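SusD homolog (PDB 3IHV) probably binds glycans at the outer membrane of Bacteroides thetaiotaomicron as a SusD-type partner in their uptake. Local coordinates at residues S69-T72 and T73-E76; M126-F129 and E130-R133; T226-I229 and L230-G234; R427-G430 and Y431-S435. All blocks are in the same frame, centred on the assembly; numbering follows the deposited sequence. Where two conformers were deposited one is given.

Contact 1 of 4, residues S69-T72 and T73-E76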
loop_
_atom_site.group_PDB
_atom_site.type_symbol
_atom_site.label_atom_id
_atom_site.label_comp_id
_atom_site.label_asym_id
_atom_site.label_seq_id
_atom_site.Cartn_x
_atom_site.Cartn_y
_atom_site.Cartn_z
ATOM N N SER A 69 -10.983 16.405 -6.184
ATOM C CA SER A 69 -11.952 17.496 -6.250
ATOM C C SER A 69 -12.625 17.746 -4.907
ATOM O O SER A 69 -13.695 18.370 -4.843
ATOM C CB SER A 69 -12.977 17.204 -7.350
ATOM O OG SER A 69 -13.702 16.008 -7.123
ATOM N N PHE A 70 -11.951 17.308 -3.847
ATOM C CA PHE A 70 -12.451 17.365 -2.474
ATOM C C PHE A 70 -11.949 18.568 -1.666
ATOM O O PHE A 70 -10.875 19.120 -1.969
ATOM C CB PHE A 70 -12.140 16.062 -1.716
ATOM C CG PHE A 70 -10.668 15.756 -1.562
ATOM C CD1 PHE A 70 -9.951 15.137 -2.588
ATOM C CD2 PHE A 70 -10.010 16.037 -0.346
ATOM C CE1 PHE A 70 -8.619 14.829 -2.445
ATOM C CE2 PHE A 70 -8.662 15.697 -0.183
ATOM C CZ PHE A 70 -7.960 15.114 -1.241
ATOM N N PRO A 71 -12.748 18.996 -0.677
ATOM C CA PRO A 71 -12.419 20.144 0.180
ATOM C C PRO A 71 -11.657 19.726 1.444
ATOM O O PRO A 71 -11.536 18.548 1.735
ATOM C CB PRO A 71 -13.791 20.680 0.538
ATOM C CG PRO A 71 -14.605 19.464 0.668
ATOM C CD PRO A 71 -14.143 18.568 -0.454
ATOM N N THR A 72 -11.164 20.712 2.187
ATOM C CA THR A 72 -10.423 20.468 3.419
ATOM C C THR A 72 -11.259 19.775 4.509
ATOM O O THR A 72 -10.709 19.229 5.437
ATOM C CB THR A 72 -9.918 21.743 4.027
ATOM O OG1 THR A 72 -11.054 22.589 4.323
ATOM C CG2 THR A 72 -8.895 22.472 3.097
ATOM N N THR A 73 -12.581 19.826 4.373
ATOM C CA THR A 73 -13.544 19.249 5.277
ATOM C C THR A 73 -13.925 17.796 4.960
ATOM O O THR A 73 -14.765 17.228 5.645
ATOM C CB THR A 73 -14.826 20.092 5.204
ATOM O OG1 THR A 73 -15.234 20.196 3.820
ATOM C CG2 THR A 73 -14.576 21.518 5.784
ATOM N N GLN A 74 -13.349 17.218 3.914
ATOM C CA GLN A 74 -13.700 15.860 3.472
ATOM C C GLN A 74 -13.528 14.910 4.649
ATOM O O GLN A 74 -12.438 14.800 5.221
ATOM C CB GLN A 74 -12.830 15.455 2.284
ATOM C CG GLN A 74 -13.347 14.230 1.600
ATOM C CD GLN A 74 -14.697 14.462 0.923
ATOM O OE1 GLN A 74 -14.943 15.532 0.355
ATOM N NE2 GLN A 74 -15.588 13.468 1.012
ATOM N N SER A 75 -14.622 14.224 4.989
ATOM C CA SER A 75 -14.684 13.377 6.178
ATOM C C SER A 75 -13.638 12.275 6.230
ATOM O O SER A 75 -13.025 12.041 7.270
ATOM C CB SER A 75 -16.083 12.741 6.289
ATOM O OG SER A 75 -17.041 13.718 6.636
ATOM N N GLU A 76 -13.448 11.604 5.110
ATOM C CA GLU A 76 -12.527 10.481 5.063
ATOM C C GLU A 76 -11.101 10.869 5.424
ATOM O O GLU A 76 -10.393 10.092 6.074
ATOM C CB GLU A 76 -12.530 9.808 3.682
ATOM C CG GLU A 76 -13.856 9.161 3.280
ATOM C CD GLU A 76 -14.888 10.116 2.680
ATOM O OE1 GLU A 76 -14.704 11.354 2.720
ATOM O OE2 GLU A 76 -15.902 9.588 2.158
HETATM O O HOH W 1 -11.143 16.812 6.610
#
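Phe70 and Pro71 meet Gln74 where the chain turns into helix 75-101. The tight part gathers round buried Phe70 and the Gln74 side chain. Gln74 CG is anti to the backbone N (chi1 -167°), and the chain then bends at chi2, which folds the amide back over the residues before it. Its OE1 comes to 3.2 Å from Pro71 CD and 3.5 Å from Phe70 CB. These are contacts with carbon. Gln74 CB also lies 3.9 Å from Phe70 CD2, while the Phe70 ring runs on into the protein to meet the rings of Phe516 and Trp535. Thr72 OG1 bonds Gln520, a further tie to the rest of the fold. The amide and the Phe70 ring are nearly perpendicular. The other end of the amide is held by a bond from Gln74 NE2 to Glu76 OE1 (2.9 Å, 164°). NE2 meets the syn side of Glu76 OE1, and that oxygen lies near the amide plane, so the bond fixes the turn of the amide. With an alanine here Glu76 OE1 would probably lose this donor, and the cover over Phe70 CB would be thinned.

The solvent side differs in burial. Pro71 and Thr73 are both exposed, with Thr73 OG1 3.3 Å from Pro71 CG. A water donates to both Thr72 O and Gln74 O.

In the backbone, Gln74 N donates to Pro71 O (3.1 Å), with the donor well above the carbonyl plane. This bond closes a type I beta turn from Pro71 to Gln74, and Gln74 is also the N-cap of the helix that follows.

Contact 2 of 4, residues M126-F129 and E130-R133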
loop_
_atom_site.group_PDB
_atom_site.type_symbol
_atom_site.label_atom_id
_atom_site.label_comp_id
_atom_site.label_asym_id
_atom_site.label_seq_id
_atom_site.Cartn_x
_atom_site.Cartn_y
_atom_site.Cartn_z
HETATM N N MSE A 126 5.641 3.215 10.999
HETATM C CA MSE A 126 4.752 3.020 9.859
HETATM C C MSE A 126 3.628 4.086 9.888
HETATM O O MSE A 126 3.318 4.689 8.855
HETATM C CB MSE A 126 4.175 1.598 9.882
HETATM C CG MSE A 126 3.333 1.277 8.681
HETATM SE SE MSE A 126 2.886 -0.624 8.807
HETATM C CE MSE A 126 1.282 -0.725 7.695
ATOM N N PHE A 127 3.037 4.323 11.065
ATOM C CA PHE A 127 1.950 5.312 11.189
ATOM C C PHE A 127 2.471 6.723 10.897
ATOM O O PHE A 127 1.863 7.474 10.118
ATOM C CB PHE A 127 1.305 5.300 12.569
ATOM C CG PHE A 127 0.721 3.970 12.974
ATOM C CD1 PHE A 127 0.206 3.072 12.044
ATOM C CD2 PHE A 127 0.701 3.613 14.301
ATOM C CE1 PHE A 127 -0.343 1.856 12.457
ATOM C CE2 PHE A 127 0.170 2.423 14.690
ATOM C CZ PHE A 127 -0.339 1.549 13.786
ATOM N N TYR A 128 3.616 7.072 11.465
ATOM C CA TYR A 128 4.224 8.380 11.171
ATOM C C TYR A 128 4.649 8.516 9.732
ATOM O O TYR A 128 4.615 9.626 9.188
ATOM C CB TYR A 128 5.380 8.748 12.086
ATOM C CG TYR A 128 4.934 9.338 13.395
ATOM C CD1 TYR A 128 4.428 10.610 13.464
ATOM C CD2 TYR A 128 5.016 8.601 14.565
ATOM C CE1 TYR A 128 4.005 11.153 14.659
ATOM C CE2 TYR A 128 4.601 9.137 15.761
ATOM C CZ TYR A 128 4.112 10.400 15.801
ATOM O OH TYR A 128 3.704 10.904 17.008
ATOM N N PHE A 129 5.065 7.411 9.099
ATOM C CA PHE A 129 5.443 7.472 7.695
ATOM C C PHE A 129 4.240 7.857 6.862
ATOM O O PHE A 129 4.351 8.694 5.979
ATOM C CB PHE A 129 6.010 6.115 7.234
ATOM C CG PHE A 129 6.459 6.088 5.778
ATOM C CD1 PHE A 129 7.206 7.121 5.242
ATOM C CD2 PHE A 129 6.205 5.010 4.986
ATOM C CE1 PHE A 129 7.633 7.111 3.941
ATOM C CE2 PHE A 129 6.657 4.993 3.654
ATOM C CZ PHE A 129 7.391 6.042 3.161
ATOM N N GLU A 130 3.106 7.184 7.087
ATOM C CA GLU A 130 1.879 7.532 6.378
ATOM C C GLU A 130 1.516 8.993 6.613
ATOM O O GLU A 130 1.156 9.700 5.664
ATOM C CB GLU A 130 0.683 6.642 6.748
ATOM C CG GLU A 130 0.814 5.193 6.316
ATOM C CD GLU A 130 0.535 4.941 4.824
ATOM O OE1 GLU A 130 0.744 5.853 3.999
ATOM O OE2 GLU A 130 0.125 3.803 4.469
ATOM N N LEU A 131 1.592 9.437 7.858
ATOM C CA LEU A 131 1.249 10.831 8.172
ATOM C C LEU A 131 2.159 11.788 7.434
ATOM O O LEU A 131 1.701 12.724 6.768
ATOM C CB LEU A 131 1.343 11.145 9.675
ATOM C CG LEU A 131 0.202 10.700 10.578
ATOM C CD1 LEU A 131 0.567 10.870 12.065
ATOM C CD2 LEU A 131 -1.082 11.506 10.206
ATOM N N VAL A 132 3.451 11.575 7.542
ATOM C CA VAL A 132 4.346 12.529 6.941
ATOM C C VAL A 132 4.288 12.542 5.398
ATOM O O VAL A 132 4.344 13.619 4.789
ATOM C CB VAL A 132 5.814 12.370 7.438
ATOM C CG1 VAL A 132 6.539 11.148 6.768
ATOM C CG2 VAL A 132 6.593 13.652 7.203
ATOM N N ARG A 133 4.160 11.377 4.763
ATOM C CA ARG A 133 4.173 11.375 3.317
ATOM C C ARG A 133 2.840 11.880 2.760
ATOM O O ARG A 133 2.818 12.485 1.678
ATOM C CB ARG A 133 4.550 9.999 2.715
ATOM C CG ARG A 133 3.476 8.924 2.807
ATOM C CD ARG A 133 4.086 7.602 2.410
ATOM N NE ARG A 133 3.123 6.526 2.406
ATOM C CZ ARG A 133 3.205 5.455 1.639
ATOM N NH1 ARG A 133 4.156 5.341 0.742
ATOM N NH2 ARG A 133 2.291 4.521 1.729
#
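Phe129 CG stands anti to the backbone N (chi1 -179°), while Arg133 CG sits between its own backbone N and carbonyl carbon (chi1 74°). The two residues are one helical turn apart, and these torsions bring the arginine chain, extended from CG to NE, across the phenyl ring. Arg133 CD lies over one face, 3.8 Å from the centroid of the Phe129 ring and 15° off its normal. This is a CH-pi contact. The guanidinium also leans over the rim, with Arg133 NH1 3.9 Å from Phe129 CE2.

The polar edge of Arg133 faces Glu130. NE (2.9 Å) and NH2 (3.1 Å) of Arg133 both grip the single atom Glu130 OE1 in a salt bridge. Glu130 OE1 lies in the guanidinium plane, but both nitrogens reach it from above the carboxylate plane, on the same face. Arg134 adds a second salt bridge to this oxygen, and Tyr37 bonds OE2. A leucine in place of Arg133 would probably leave this buried carboxylate with less positive charge to balance it.

Leu131 CD1 touches Tyr128 CD1 at 4.1 Å. The i to i+4 spacing of Phe129 and Arg133, and backbone bonds such as Arg133 N to Phe129 O (3.0 Å), are those of an alpha helix, here helix 107-135 of a SusD-family fold.

Contact 3 of 4, residues T226-I229 and L230-G234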
loop_
_atom_site.group_PDB
_atom_site.type_symbol
_atom_site.label_atom_id
_atom_site.label_comp_id
_atom_site.label_asym_id
_atom_site.label_seq_id
_atom_site.Cartn_x
_atom_site.Cartn_y
_atom_site.Cartn_z
ATOM N N THR A 226 20.640 0.023 3.580
ATOM C CA THR A 226 19.636 -0.707 4.334
ATOM C C THR A 226 19.140 -1.901 3.521
ATOM O O THR A 226 19.092 -3.032 4.011
ATOM C CB THR A 226 18.487 0.215 4.711
ATOM O OG1 THR A 226 19.021 1.312 5.443
ATOM C CG2 THR A 226 17.467 -0.526 5.593
ATOM N N ALA A 227 18.744 -1.657 2.269
ATOM C CA ALA A 227 18.271 -2.770 1.411
ATOM C C ALA A 227 19.353 -3.834 1.237
ATOM O O ALA A 227 19.048 -5.024 1.224
ATOM C CB ALA A 227 17.825 -2.273 0.051
ATOM N N ARG A 228 20.607 -3.417 1.080
ATOM C CA ARG A 228 21.724 -4.365 0.951
ATOM C C ARG A 228 21.745 -5.392 2.097
ATOM O O ARG A 228 21.971 -6.582 1.876
ATOM C CB ARG A 228 23.059 -3.600 0.916
ATOM C CG ARG A 228 24.311 -4.450 0.728
ATOM C CD ARG A 228 25.587 -3.598 0.946
ATOM N NE ARG A 228 25.845 -2.658 -0.143
ATOM C CZ ARG A 228 26.580 -1.553 -0.045
ATOM N NH1 ARG A 228 27.096 -1.173 1.114
ATOM N NH2 ARG A 228 26.745 -0.789 -1.114
ATOM N N ILE A 229 21.538 -4.923 3.332
ATOM C CA ILE A 229 21.570 -5.810 4.501
ATOM C C ILE A 229 20.497 -6.875 4.304
ATOM O O ILE A 229 20.760 -8.094 4.451
ATOM C CB ILE A 229 21.272 -4.995 5.823
ATOM C CG1 ILE A 229 22.465 -4.067 6.124
ATOM C CG2 ILE A 229 20.998 -5.926 7.022
ATOM C CD1 ILE A 229 22.173 -2.997 7.150
ATOM N N LEU A 230 19.312 -6.416 3.914
ATOM C CA LEU A 230 18.180 -7.343 3.712
ATOM C C LEU A 230 18.432 -8.325 2.553
ATOM O O LEU A 230 18.223 -9.542 2.694
ATOM C CB LEU A 230 16.902 -6.576 3.505
ATOM C CG LEU A 230 15.657 -7.405 3.149
ATOM C CD1 LEU A 230 15.420 -8.521 4.159
ATOM C CD2 LEU A 230 14.393 -6.502 2.992
ATOM N N VAL A 231 18.896 -7.789 1.428
ATOM C CA VAL A 231 19.143 -8.608 0.232
ATOM C C VAL A 231 20.249 -9.616 0.486
ATOM O O VAL A 231 20.101 -10.827 0.211
ATOM C CB VAL A 231 19.369 -7.705 -1.020
ATOM C CG1 VAL A 231 19.765 -8.591 -2.249
ATOM C CG2 VAL A 231 18.125 -6.885 -1.305
ATOM N N GLU A 232 21.333 -9.189 1.113
ATOM C CA GLU A 232 22.446 -10.082 1.398
ATOM C C GLU A 232 22.224 -11.080 2.544
ATOM O O GLU A 232 22.970 -12.044 2.675
ATOM C CB GLU A 232 23.727 -9.277 1.597
ATOM C CG GLU A 232 24.055 -8.488 0.335
ATOM C CD GLU A 232 25.437 -7.839 0.291
ATOM O OE1 GLU A 232 26.093 -7.726 1.338
ATOM O OE2 GLU A 232 25.845 -7.399 -0.830
ATOM N N SER A 233 21.138 -10.913 3.299
ATOM C CA SER A 233 20.884 -11.797 4.406
ATOM C C SER A 233 20.520 -13.193 3.930
ATOM O O SER A 233 20.689 -14.134 4.654
ATOM C CB SER A 233 19.717 -11.288 5.261
ATOM O OG SER A 233 18.461 -11.430 4.605
ATOM N N GLY A 234 19.949 -13.295 2.740
ATOM C CA GLY A 234 19.485 -14.556 2.244
ATOM C C GLY A 234 18.234 -15.041 2.972
ATOM O O GLY A 234 17.835 -16.200 2.798
#
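The C-terminal turns of helix 219-232 form this contact, and Arg228 and Glu232 pair along its surface at a spacing of four residues. Glu232 CB and CG rest on the carbonyl of their partner, with CG 3.2 Å from Arg228 O. The Arg228 side chain is modelled in two positions, and what follows for it holds for the one described. There the two side chains lie side by side and point the same way. They meet through carbon, with Arg228 CG 3.6 Å from Glu232 CD. The charged ends stay apart, with Arg228 NE 4.8 Å from Glu232 OE2. Any attraction between them would then act at a distance, without a direct bond. In this conformer Arg228 CG stands anti to the backbone N (chi1 -178°) and the chain bends only at chi3, whereas the Glu232 chain is extended beyond CG.

Two backbone bonds are short. Glu232 N bonds Arg228 O and Val231 N bonds Ala227 O, both at 2.8 Å. The second of these runs nearly along the C=O axis. The Leu230 N to Thr226 O bond is the exception, weak at 3.4 Å.

Near the end of the helix Ser233 turns back. Its OG donates to Leu230 O (2.7 Å), and its N reaches the same oxygen (3.3 Å) from the same face. Ser233 OG also bonds Lys235 N. Gly234 follows with positive phi, where the chain leaves the helix.

Tyr179 of a loop borders Ile229, Leu230 and Ser233. The helix packs on two others. Thr226 and Ala227 lean on helix 195-210. Leu230 and Val231 touch Val400 and Leu401 of helix 397-412.

Contact 4 of 4, residues R427-G430 and Y431-S435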
loop_
_atom_site.group_PDB
_atom_site.type_symbol
_atom_site.label_atom_id
_atom_site.label_comp_id
_atom_site.label_asym_id
_atom_site.label_seq_id
_atom_site.Cartn_x
_atom_site.Cartn_y
_atom_site.Cartn_z
ATOM N N ARG A 427 12.213 -9.070 -12.775
ATOM C CA ARG A 427 11.798 -9.306 -14.166
ATOM C C ARG A 427 11.727 -10.816 -14.482
ATOM O O ARG A 427 10.791 -11.290 -15.133
ATOM C CB ARG A 427 12.819 -8.703 -15.133
ATOM C CG ARG A 427 13.146 -7.222 -15.011
ATOM C CD ARG A 427 12.328 -6.357 -15.791
ATOM N NE ARG A 427 12.292 -6.722 -17.221
ATOM C CZ ARG A 427 11.257 -6.416 -17.998
ATOM N NH1 ARG A 427 10.241 -5.705 -17.500
ATOM N NH2 ARG A 427 11.215 -6.828 -19.257
ATOM N N ARG A 428 12.714 -11.575 -14.026
ATOM C CA ARG A 428 12.720 -13.006 -14.303
ATOM C C ARG A 428 11.502 -13.695 -13.694
ATOM O O ARG A 428 10.841 -14.514 -14.314
ATOM C CB ARG A 428 14.029 -13.614 -13.782
ATOM C CG ARG A 428 15.217 -13.151 -14.633
ATOM C CD ARG A 428 16.538 -13.509 -14.015
ATOM N NE ARG A 428 17.647 -13.071 -14.831
ATOM C CZ ARG A 428 18.926 -13.372 -14.597
ATOM N NH1 ARG A 428 19.274 -14.119 -13.549
ATOM N NH2 ARG A 428 19.874 -12.924 -15.419
ATOM N N ARG A 429 11.214 -13.380 -12.437
ATOM C CA ARG A 429 10.056 -13.990 -11.811
ATOM C C ARG A 429 8.794 -13.561 -12.596
ATOM O O ARG A 429 7.882 -14.385 -12.811
ATOM C CB ARG A 429 9.994 -13.589 -10.327
ATOM C CG ARG A 429 9.034 -14.379 -9.481
ATOM C CD ARG A 429 7.626 -13.824 -9.500
ATOM N NE ARG A 429 7.537 -12.545 -8.850
ATOM C CZ ARG A 429 7.340 -12.343 -7.551
ATOM N NH1 ARG A 429 7.228 -13.367 -6.696
ATOM N NH2 ARG A 429 7.234 -11.106 -7.101
ATOM N N GLY A 430 8.749 -12.285 -12.981
ATOM C CA GLY A 430 7.606 -11.715 -13.709
ATOM C C GLY A 430 7.383 -12.309 -15.086
ATOM O O GLY A 430 6.269 -12.236 -15.625
ATOM N N TYR A 431 8.426 -12.925 -15.653
ATOM C CA TYR A 431 8.332 -13.640 -16.926
ATOM C C TYR A 431 8.223 -15.155 -16.753
ATOM O O TYR A 431 8.370 -15.923 -17.722
ATOM C CB TYR A 431 9.503 -13.256 -17.822
ATOM C CG TYR A 431 9.288 -11.921 -18.532
ATOM C CD1 TYR A 431 9.224 -10.726 -17.834
ATOM C CD2 TYR A 431 9.168 -11.866 -19.926
ATOM C CE1 TYR A 431 9.014 -9.509 -18.490
ATOM C CE2 TYR A 431 8.964 -10.670 -20.577
ATOM C CZ TYR A 431 8.892 -9.498 -19.865
ATOM O OH TYR A 431 8.702 -8.300 -20.512
ATOM N N GLY A 432 7.981 -15.596 -15.520
ATOM C CA GLY A 432 7.815 -17.026 -15.237
ATOM C C GLY A 432 9.114 -17.814 -15.185
ATOM O O GLY A 432 9.132 -19.018 -15.451
ATOM N N ASN A 433 10.194 -17.145 -14.800
ATOM C CA ASN A 433 11.502 -17.794 -14.609
ATOM C C ASN A 433 11.952 -18.521 -15.878
ATOM O O ASN A 433 12.157 -19.743 -15.857
ATOM C CB ASN A 433 11.406 -18.757 -13.420
ATOM C CG ASN A 433 10.727 -18.128 -12.257
ATOM O OD1 ASN A 433 11.235 -17.165 -11.715
ATOM N ND2 ASN A 433 9.556 -18.655 -11.864
ATOM N N PRO A 434 12.092 -17.769 -16.987
ATOM C CA PRO A 434 12.536 -18.344 -18.261
ATOM C C PRO A 434 13.929 -18.902 -18.144
ATOM O O PRO A 434 14.748 -18.375 -17.407
ATOM C CB PRO A 434 12.554 -17.137 -19.211
ATOM C CG PRO A 434 12.631 -15.927 -18.309
ATOM C CD PRO A 434 11.831 -16.323 -17.121
ATOM N N SER A 435 14.170 -19.993 -18.864
ATOM C CA SER A 435 15.477 -20.631 -18.916
ATOM C C SER A 435 16.510 -19.656 -19.476
ATOM O O SER A 435 17.603 -19.518 -18.922
ATOM C CB SER A 435 15.398 -21.877 -19.805
ATOM O OG SER A 435 16.487 -22.718 -19.532
HETATM O O HOH W 2 7.640 -6.296 -18.843
#
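A Schellman motif ends helix 417-430, and Arg428 and Asn433 form its outer, 6-to-1 bond: Asn433 N donates to Arg428 O at 2.8 Å. The inner, 5-to-2 bond runs from Gly432 N to Arg429 O (3.0 Å). Gly432 is the C-prime residue, and its positive phi (77°) suits a glycine. Arg428 O also accepts from Tyr431 N (3.2 Å), on the opposite face of its carbonyl plane from Asn433 N.

Asn433 folds back alongside Arg429 and brings OD1 to 3.4 Å from Arg429 CA. Its ND2 bonds Lys240 O. The guanidinium of Arg429 turns to Glu258 and Glu462, and that of Arg428 to Asp441, which ties the helix end to other parts of the chain.

Tyr431 CG lies anti to the carbonyl carbon (chi1 -80°), which lays the ring beside Arg427. The Arg427 chain bends twice, at chi2 and chi3, and sets one guanidinium face against Tyr431 CE1, the guanidinium and ring planes 55° apart. Arg427 also has a salt bridge to Glu458. Its NH2 makes a weak bond to Tyr431 OH at 3.2 Å. One water accepts from both Arg427 NH1 (3.0 Å) and Tyr431 OH (2.8 Å).

How the contacts relate
Contact 2 is the buried one, about 12 Å from the chain centre to its own centre. Contact 1 is a surface contact, and contacts 3 and 4 are partly buried, all three 21 to 24 Å out. Contact 1 opens helix 75-101, and Tyr128 and Leu131 of contact 2 pack on that same helix. Contacts 2 and 3 share helix 195-210 as a neighbour. Contacts 3 and 4 both lie where a helix gives way to loop, and a positive-phi glycine follows in each. The chemistry differs with place. Contact 2 buries a paired charge beside an aromatic ring. In contact 3 the opposite charges stay apart in the conformer described. Contacts 1 and 4 each include a bridging water.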